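Local coordinates for protein endoglucanase E-5 (Thermobifida fusca, PDB 2CKS) that hydrolyses internal beta-1,4-glucosidic linkages in cellulose, lichenin and cereal beta-glucans through this catalytic domain, a member of glycoside hydrolase family 5, at residues Phe39-Leu43 against Tyr267-Phe271; Ile66-Glu72 against Tyr110-Arg114; Ser150-Glu154 against Asn192-Ala196. One frame throughout, in Å; residues are numbered along the deposited sequence. Where two conformers were deposited one is given.

Contact 1: Phe39-Leu43 against Tyr267-Phe271; sequences FDHCL and YSDDF
Phe-39 packs its ring against Ser-268, Asp-269 and Asp-270, and this aromatic contact carries much of the join. Ser-268 comes over one face of the ring, its CB 3.9 Å from Phe-39 CG, in an off-centre CH-pi contact. The far end of the ring meets Asp-270, whose CB lies 3.5 Å from Phe-39 CZ. Asp-269 approaches at the edge instead: its OD1 is near the ring plane, 4.0 Å from Phe-39 CD1, with the carboxylate turned 82° from the ring. Away from the aromatic group a methyl, Leu-43 CD2, lies 4.3 Å from the carbonyl oxygen Tyr-267 O, a loose van der Waals contact.

The polar links run through neighbours and water. Ser-268 turns its OG between its own backbone N and carbonyl carbon (chi1 85°), where OG accepts from Asp-270 N at 3.1 Å; this ST turn ties together two residues that touch the ring, and OG is also bonded to Asn-266. The carboxylate of Asp-269 is held at both oxygens. A water in the ring plane of His-41 donates to Asp-269 OD1 at 2.6 Å and lies 2.8 Å from His-41 NE2, while OD2 is hydrogen-bonded to the backbone N of Cys-282.

Covalent chemistry completes the set, for Cys-42 forms a disulfide with that same Cys-282. Cys-42 has two conformers, so any closeness of its sulfur to Asp-269 is doubtful.

Strands 29-32 and 262-265 are the first and eighth of a (beta/alpha)8 barrel, and the loops following them pack together here, at one end of the seam where the barrel closes, on the same side as the probable nucleophile Glu-231.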
# COMPACT_ATOMS: atom_id res chain seq x y z
N PHE A 39 -11.45 -8.88 -7.48
CA PHE A 39 -10.77 -8.50 -8.72
C PHE A 39 -9.52 -9.32 -8.97
O PHE A 39 -8.54 -8.84 -9.51
CB PHE A 39 -10.47 -7.00 -8.73
CG PHE A 39 -11.70 -6.16 -8.68
CD1 PHE A 39 -12.44 -5.92 -9.83
CD2 PHE A 39 -12.16 -5.66 -7.47
CE1 PHE A 39 -13.61 -5.17 -9.76
CE2 PHE A 39 -13.33 -4.92 -7.41
CZ PHE A 39 -14.04 -4.68 -8.55
N ASP A 40 -9.58 -10.58 -8.57
CA ASP A 40 -8.51 -11.51 -8.81
C ASP A 40 -8.29 -11.70 -10.30
O ASP A 40 -7.16 -11.89 -10.75
CB ASP A 40 -8.86 -12.86 -8.20
CG ASP A 40 -7.67 -13.73 -8.04
OD1 ASP A 40 -7.79 -14.94 -8.33
OD2 ASP A 40 -6.58 -13.28 -7.62
N HIS A 41 -9.39 -11.66 -11.07
CA HIS A 41 -9.33 -11.83 -12.53
C HIS A 41 -8.59 -10.69 -13.28
O HIS A 41 -8.26 -10.84 -14.46
CB HIS A 41 -10.75 -12.09 -13.11
CG HIS A 41 -11.72 -10.96 -12.90
ND1 HIS A 41 -12.13 -10.56 -11.64
CD2 HIS A 41 -12.36 -10.16 -13.78
CE1 HIS A 41 -12.97 -9.54 -11.76
NE2 HIS A 41 -13.12 -9.28 -13.05
N CYS A 42 -8.33 -9.58 -12.59
CA CYS A 42 -7.54 -8.47 -13.13
C CYS A 42 -6.04 -8.65 -12.94
O CYS A 42 -5.27 -7.81 -13.39
CB CYS A 42 -7.95 -7.15 -12.48
SG CYS A 42 -9.51 -6.52 -13.10
N LEU A 43 -5.64 -9.72 -12.26
CA LEU A 43 -4.23 -9.95 -11.95
C LEU A 43 -3.76 -11.19 -12.68
O LEU A 43 -3.92 -12.30 -12.23
CB LEU A 43 -4.03 -10.09 -10.44
CG LEU A 43 -4.69 -9.00 -9.59
CD1 LEU A 43 -4.52 -9.31 -8.11
CD2 LEU A 43 -4.12 -7.65 -9.92
N TYR A 267 -5.56 -0.94 -9.32
CA TYR A 267 -5.29 -1.65 -10.57
C TYR A 267 -6.37 -2.71 -10.82
O TYR A 267 -6.16 -3.91 -10.57
CB TYR A 267 -3.90 -2.30 -10.49
CG TYR A 267 -3.25 -2.59 -11.82
CD1 TYR A 267 -2.83 -1.56 -12.66
CD2 TYR A 267 -3.03 -3.90 -12.23
CE1 TYR A 267 -2.21 -1.83 -13.87
CE2 TYR A 267 -2.42 -4.18 -13.45
CZ TYR A 267 -2.01 -3.14 -14.26
OH TYR A 267 -1.42 -3.42 -15.47
N SER A 268 -7.54 -2.25 -11.24
CA SER A 268 -8.68 -3.12 -11.53
C SER A 268 -9.58 -2.43 -12.54
O SER A 268 -9.36 -1.27 -12.89
CB SER A 268 -9.49 -3.42 -10.27
OG SER A 268 -10.44 -2.41 -10.00
N ASP A 269 -10.61 -3.15 -12.98
CA ASP A 269 -11.63 -2.59 -13.86
C ASP A 269 -12.98 -2.44 -13.15
O ASP A 269 -14.03 -2.55 -13.76
CB ASP A 269 -11.73 -3.40 -15.16
CG ASP A 269 -12.34 -4.77 -14.96
OD1 ASP A 269 -12.41 -5.26 -13.81
OD2 ASP A 269 -12.77 -5.42 -15.94
N ASP A 270 -12.92 -2.15 -11.85
CA ASP A 270 -14.11 -1.76 -11.10
C ASP A 270 -14.77 -0.56 -11.76
O ASP A 270 -14.11 0.22 -12.45
CB ASP A 270 -13.72 -1.42 -9.66
CG ASP A 270 -14.91 -1.13 -8.80
OD1 ASP A 270 -14.87 -0.10 -8.09
OD2 ASP A 270 -15.92 -1.87 -8.78
N PHE A 271 -16.08 -0.40 -11.55
CA PHE A 271 -16.81 0.70 -12.20
C PHE A 271 -16.40 2.10 -11.73
O PHE A 271 -16.59 3.08 -12.45
CB PHE A 271 -18.33 0.51 -12.03
CG PHE A 271 -18.84 0.84 -10.65
CD1 PHE A 271 -18.95 -0.14 -9.68
CD2 PHE A 271 -19.25 2.14 -10.34
CE1 PHE A 271 -19.44 0.16 -8.41
CE2 PHE A 271 -19.73 2.45 -9.07
CZ PHE A 271 -19.83 1.47 -8.10
O HOH W 1 -14.41 -6.79 -13.23

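Contact 2: Ile66-Glu72 against Tyr110-Arg114; sequences IQEDGYE and YNLDR
The side-chain amides of Gln-67 and Asn-111 meet edge to edge, their planes only 8° apart. The ring of Tyr-110 presents its own edge to this pair, CE2 standing 3.8 Å from Gln-67 NE2. Asn-111 lies at the edge of the Arg-114 guanidinium, while Glu-72 OE1 sits over a face of that group, too far for a salt bridge. Tyr-71 turns a ring edge to the aliphatic part of the arginine, its CE2 3.8 Å from Arg-114 CD.

Between the amides the exchange is reciprocal: Asn-111 ND2 donates to Gln-67 OE1 at 2.9 Å, and Gln-67 NE2 donates to Asn-111 OD1 at 3.0 Å. Each donor uses a lone pair in the carbonyl plane of its partner. Gln-67 gets there by a bend in its chain (chi2 70°), and its NE2 gives a second, straight bond to Glu-72 OE1 at 3.1 Å, reaching that oxygen from above the carboxylate plane. Arg-114 grips Asn-111 OD1 side-on, NE from within the carbonyl plane at 3.0 Å and NH2 from a position tilted out of it. Ile-66 CG2 lies 3.3 Å from Asn-111 OD1. A water links Glu-72 OE1 with Tyr-110 OH.

With an alanine at Asn-111 the Gln-67 amide loses both these bonds and the Arg-114 N-H groups their acceptor, and the two side chains would probably be set free to turn.

The loop after the second barrel strand, 59-65, is thereby joined to the helix after the third, 95-101, in adjacent beta-alpha units. Chemically, three N-H donors, two from a cation, would be expected to polarise the Asn-111 carbonyl. Arg-114 requires an oxygen at OD1, Glu-72 as acceptor of Gln-67 NE2 agrees, and the orientation of the amide pair follows.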
# COMPACT_ATOMS: atom_id res chain seq x y z
N ILE A 66 -10.04 -9.05 4.63
CA ILE A 66 -10.20 -10.16 5.57
C ILE A 66 -11.68 -10.49 5.71
O ILE A 66 -12.08 -11.64 5.54
CB ILE A 66 -9.55 -9.80 6.93
CG1 ILE A 66 -8.18 -9.12 6.74
CG2 ILE A 66 -9.46 -11.04 7.81
CD1 ILE A 66 -7.19 -9.92 5.95
N GLN A 67 -12.47 -9.47 6.01
CA GLN A 67 -13.92 -9.55 5.93
C GLN A 67 -14.34 -9.24 4.48
O GLN A 67 -13.51 -9.32 3.58
CB GLN A 67 -14.55 -8.61 6.96
CG GLN A 67 -14.49 -9.18 8.38
CD GLN A 67 -13.09 -9.23 8.98
OE1 GLN A 67 -12.39 -8.21 9.02
NE2 GLN A 67 -12.69 -10.40 9.46
N GLU A 68 -15.62 -8.95 4.25
CA GLU A 68 -16.12 -8.60 2.92
C GLU A 68 -15.78 -9.69 1.88
O GLU A 68 -15.34 -9.40 0.77
CB GLU A 68 -15.64 -7.20 2.50
CG GLU A 68 -16.00 -6.14 3.54
CD GLU A 68 -15.62 -4.73 3.14
OE1 GLU A 68 -16.07 -4.26 2.07
OE2 GLU A 68 -14.88 -4.08 3.92
N ASP A 69 -16.00 -10.94 2.29
CA ASP A 69 -15.80 -12.12 1.45
C ASP A 69 -14.33 -12.44 1.16
O ASP A 69 -14.02 -13.19 0.24
CB ASP A 69 -16.60 -12.01 0.14
CG ASP A 69 -18.09 -11.92 0.39
OD1 ASP A 69 -18.74 -11.04 -0.22
OD2 ASP A 69 -18.69 -12.69 1.17
N GLY A 70 -13.45 -11.90 1.99
CA GLY A 70 -12.02 -12.08 1.84
C GLY A 70 -11.47 -13.26 2.61
O GLY A 70 -12.08 -14.31 2.70
N TYR A 71 -10.27 -13.07 3.17
CA TYR A 71 -9.48 -14.12 3.78
C TYR A 71 -10.27 -15.05 4.71
O TYR A 71 -10.09 -16.26 4.63
CB TYR A 71 -8.31 -13.48 4.53
CG TYR A 71 -7.43 -14.42 5.33
CD1 TYR A 71 -6.26 -14.94 4.80
CD2 TYR A 71 -7.77 -14.76 6.63
CE1 TYR A 71 -5.44 -15.80 5.55
CE2 TYR A 71 -6.97 -15.61 7.38
CZ TYR A 71 -5.81 -16.12 6.85
OH TYR A 71 -5.04 -16.96 7.62
N GLU A 72 -11.13 -14.50 5.55
CA GLU A 72 -11.84 -15.30 6.55
C GLU A 72 -12.68 -16.41 5.93
O GLU A 72 -12.94 -17.42 6.58
CB GLU A 72 -12.70 -14.42 7.46
CG GLU A 72 -13.99 -13.93 6.83
CD GLU A 72 -14.78 -13.01 7.74
OE1 GLU A 72 -14.45 -12.90 8.95
OE2 GLU A 72 -15.75 -12.39 7.23
N TYR A 110 -9.44 -7.07 16.10
CA TYR A 110 -10.46 -8.01 15.64
C TYR A 110 -9.88 -9.14 14.79
O TYR A 110 -10.38 -10.27 14.80
CB TYR A 110 -11.53 -7.25 14.84
CG TYR A 110 -12.72 -8.08 14.47
CD1 TYR A 110 -13.81 -8.18 15.33
CD2 TYR A 110 -12.77 -8.77 13.27
CE1 TYR A 110 -14.91 -8.94 15.00
CE2 TYR A 110 -13.87 -9.55 12.93
CZ TYR A 110 -14.93 -9.62 13.80
OH TYR A 110 -16.03 -10.40 13.47
N ASN A 111 -8.81 -8.84 14.04
CA ASN A 111 -8.19 -9.79 13.14
C ASN A 111 -6.77 -10.19 13.55
O ASN A 111 -6.03 -10.74 12.74
CB ASN A 111 -8.17 -9.19 11.73
CG ASN A 111 -9.53 -9.22 11.09
OD1 ASN A 111 -10.13 -10.28 10.94
ND2 ASN A 111 -10.06 -8.05 10.75
N LEU A 112 -6.41 -9.96 14.81
CA LEU A 112 -5.05 -10.21 15.27
C LEU A 112 -4.64 -11.68 15.19
O LEU A 112 -3.56 -11.99 14.72
CB LEU A 112 -4.87 -9.72 16.72
CG LEU A 112 -3.51 -10.07 17.35
CD1 LEU A 112 -2.38 -9.42 16.58
CD2 LEU A 112 -3.48 -9.67 18.80
N ASP A 113 -5.49 -12.58 15.68
CA ASP A 113 -5.17 -14.00 15.70
C ASP A 113 -4.92 -14.51 14.28
O ASP A 113 -3.93 -15.21 14.03
CB ASP A 113 -6.28 -14.80 16.38
CG ASP A 113 -5.87 -16.22 16.73
OD1 ASP A 113 -4.71 -16.44 17.14
OD2 ASP A 113 -6.67 -17.19 16.65
N ARG A 114 -5.80 -14.12 13.34
CA ARG A 114 -5.63 -14.44 11.92
C ARG A 114 -4.36 -13.83 11.36
O ARG A 114 -3.67 -14.46 10.56
CB ARG A 114 -6.80 -13.91 11.09
CG ARG A 114 -7.99 -14.81 11.05
CD ARG A 114 -9.10 -14.24 10.19
NE ARG A 114 -9.83 -13.23 10.93
CZ ARG A 114 -10.91 -13.47 11.65
NH1 ARG A 114 -11.40 -14.70 11.74
NH2 ARG A 114 -11.50 -12.47 12.31
O HOH W 2 -15.75 -11.78 10.78

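Contact 3: Ser150-Glu154 against Asn192-Ala196; sequences SYAEE and NPVNA
Glu-153 reaches Asn-195 with an outstretched chain: CG stands anti to its carbonyl carbon (chi1 -69°), and the chain beyond it is extended, carrying the carboxylate from the helix surface to the facing loop. In Val-194 a chi1 of 171° sets CG2 against Ala-152 and CG1 beside the methylenes of Glu-153, so that both branches meet the helix.

The extended acid delivers one hydrogen bond. Asn-195 N donates to Glu-153 OE1 at 3.0 Å, with an N-H...O angle of 162°, and meets the oxygen on its anti side, close to the carboxylate plane. The same oxygen lies 3.4 Å from Asn-195 CB and 3.8 Å from Val-194 CA, so it rests against the loop as well as bonding to it. OE1 also takes a salt bridge from Lys-149, one helical turn earlier, and that lysine is bonded to Pro-193 O too. The lysine therefore joins acid and loop a second time, and would probably offset the charge of the carboxylate.

Beside this polar link runs a small apolar seam. Val-194 CG2 meets Ala-152 CB at 4.0 Å, and Val-194 CG1 lies 4.3 Å from Glu-153 CG, which lends the methylene part of the acid to the packing. The bonded amide belongs to the central residue of an inverse gamma turn, with a weak bond from Ala-196 N to Val-194 O.

The contact is structural packing away from the annotated sites. It lays the loop that runs from helix 187-191 into barrel strand 199-206 along helix 145-162, where Val-194 also touches Ile-156; Tyr-151 of the same helix packs instead against the neighbouring helix 112-126.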
# COMPACT_ATOMS: atom_id res chain seq x y z
N SER A 150 -0.18 -0.82 20.25
CA SER A 150 -0.12 -2.09 20.96
C SER A 150 -0.41 -3.27 20.03
O SER A 150 0.17 -4.33 20.17
CB SER A 150 -1.03 -2.11 22.19
OG SER A 150 -2.39 -1.88 21.85
N TYR A 151 -1.30 -3.06 19.04
CA TYR A 151 -1.56 -4.08 18.03
C TYR A 151 -0.28 -4.35 17.24
O TYR A 151 0.10 -5.49 17.03
CB TYR A 151 -2.67 -3.64 17.07
CG TYR A 151 -2.73 -4.45 15.79
CD1 TYR A 151 -3.36 -5.70 15.76
CD2 TYR A 151 -2.14 -3.99 14.62
CE1 TYR A 151 -3.40 -6.45 14.58
CE2 TYR A 151 -2.16 -4.74 13.46
CZ TYR A 151 -2.79 -5.96 13.44
OH TYR A 151 -2.81 -6.67 12.25
N ALA A 152 0.39 -3.27 16.82
CA ALA A 152 1.60 -3.37 16.01
C ALA A 152 2.66 -4.14 16.78
O ALA A 152 3.36 -4.98 16.24
CB ALA A 152 2.11 -1.98 15.63
N GLU A 153 2.74 -3.88 18.08
CA GLU A 153 3.75 -4.51 18.93
C GLU A 153 3.45 -5.99 19.21
O GLU A 153 4.34 -6.73 19.64
CB GLU A 153 3.95 -3.66 20.19
CG GLU A 153 4.61 -2.33 19.83
CD GLU A 153 4.67 -1.30 20.95
OE1 GLU A 153 5.31 -0.25 20.71
OE2 GLU A 153 4.12 -1.53 22.04
N GLU A 154 2.22 -6.42 18.96
CA GLU A 154 1.84 -7.84 19.00
C GLU A 154 2.19 -8.58 17.69
O GLU A 154 2.59 -9.74 17.73
CB GLU A 154 0.34 -8.00 19.31
CG GLU A 154 -0.05 -7.52 20.70
CD GLU A 154 -1.55 -7.50 20.96
OE1 GLU A 154 -2.25 -6.60 20.48
OE2 GLU A 154 -2.03 -8.39 21.66
N ASN A 192 4.55 8.95 20.70
CA ASN A 192 4.39 7.59 21.20
C ASN A 192 4.59 6.58 20.06
O ASN A 192 3.66 5.91 19.64
CB ASN A 192 2.98 7.44 21.81
CG ASN A 192 2.79 6.14 22.57
OD1 ASN A 192 3.76 5.48 22.94
ND2 ASN A 192 1.53 5.78 22.82
N PRO A 193 5.80 6.50 19.53
CA PRO A 193 6.03 5.71 18.31
C PRO A 193 6.02 4.21 18.59
O PRO A 193 6.22 3.78 19.73
CB PRO A 193 7.41 6.18 17.85
CG PRO A 193 8.10 6.58 19.10
CD PRO A 193 7.04 7.15 20.01
N VAL A 194 5.77 3.43 17.55
CA VAL A 194 5.92 1.98 17.64
C VAL A 194 7.37 1.70 18.04
O VAL A 194 8.29 2.28 17.46
CB VAL A 194 5.55 1.31 16.30
CG1 VAL A 194 5.92 -0.18 16.32
CG2 VAL A 194 4.07 1.49 16.02
N ASN A 195 7.56 0.83 19.03
CA ASN A 195 8.87 0.51 19.60
C ASN A 195 9.55 -0.57 18.76
O ASN A 195 9.77 -1.69 19.21
CB ASN A 195 8.72 0.07 21.08
CG ASN A 195 10.06 -0.05 21.81
OD1 ASN A 195 10.82 0.92 21.92
ND2 ASN A 195 10.33 -1.23 22.34
N ALA A 196 9.82 -0.22 17.52
CA ALA A 196 10.56 -1.05 16.59
C ALA A 196 11.13 -0.11 15.56
O ALA A 196 10.65 1.01 15.40
CB ALA A 196 9.67 -2.08 15.93

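Overall arrangement
Followed from the N terminus, the chain opens contact 1 after the first barrel strand and the short helix 36-39 and closes it only after the eighth strand, tying together the loops that follow those two strands; both other contacts fall within its span. Contact 2 starts beyond strand 59-65 and closes at helix 112-126; contact 3 then opens on helix 145-162 and closes before strand 199-206. These two follow in series, and none of the three loops cross. Contacts 2 and 3 touch, Leu-112 packing on Tyr-151 and Glu-154, which makes a continuous path through adjacent helices. Contacts 1 and 3 lie on opposite sides of the chain's centre, their own centres about 33 Å apart.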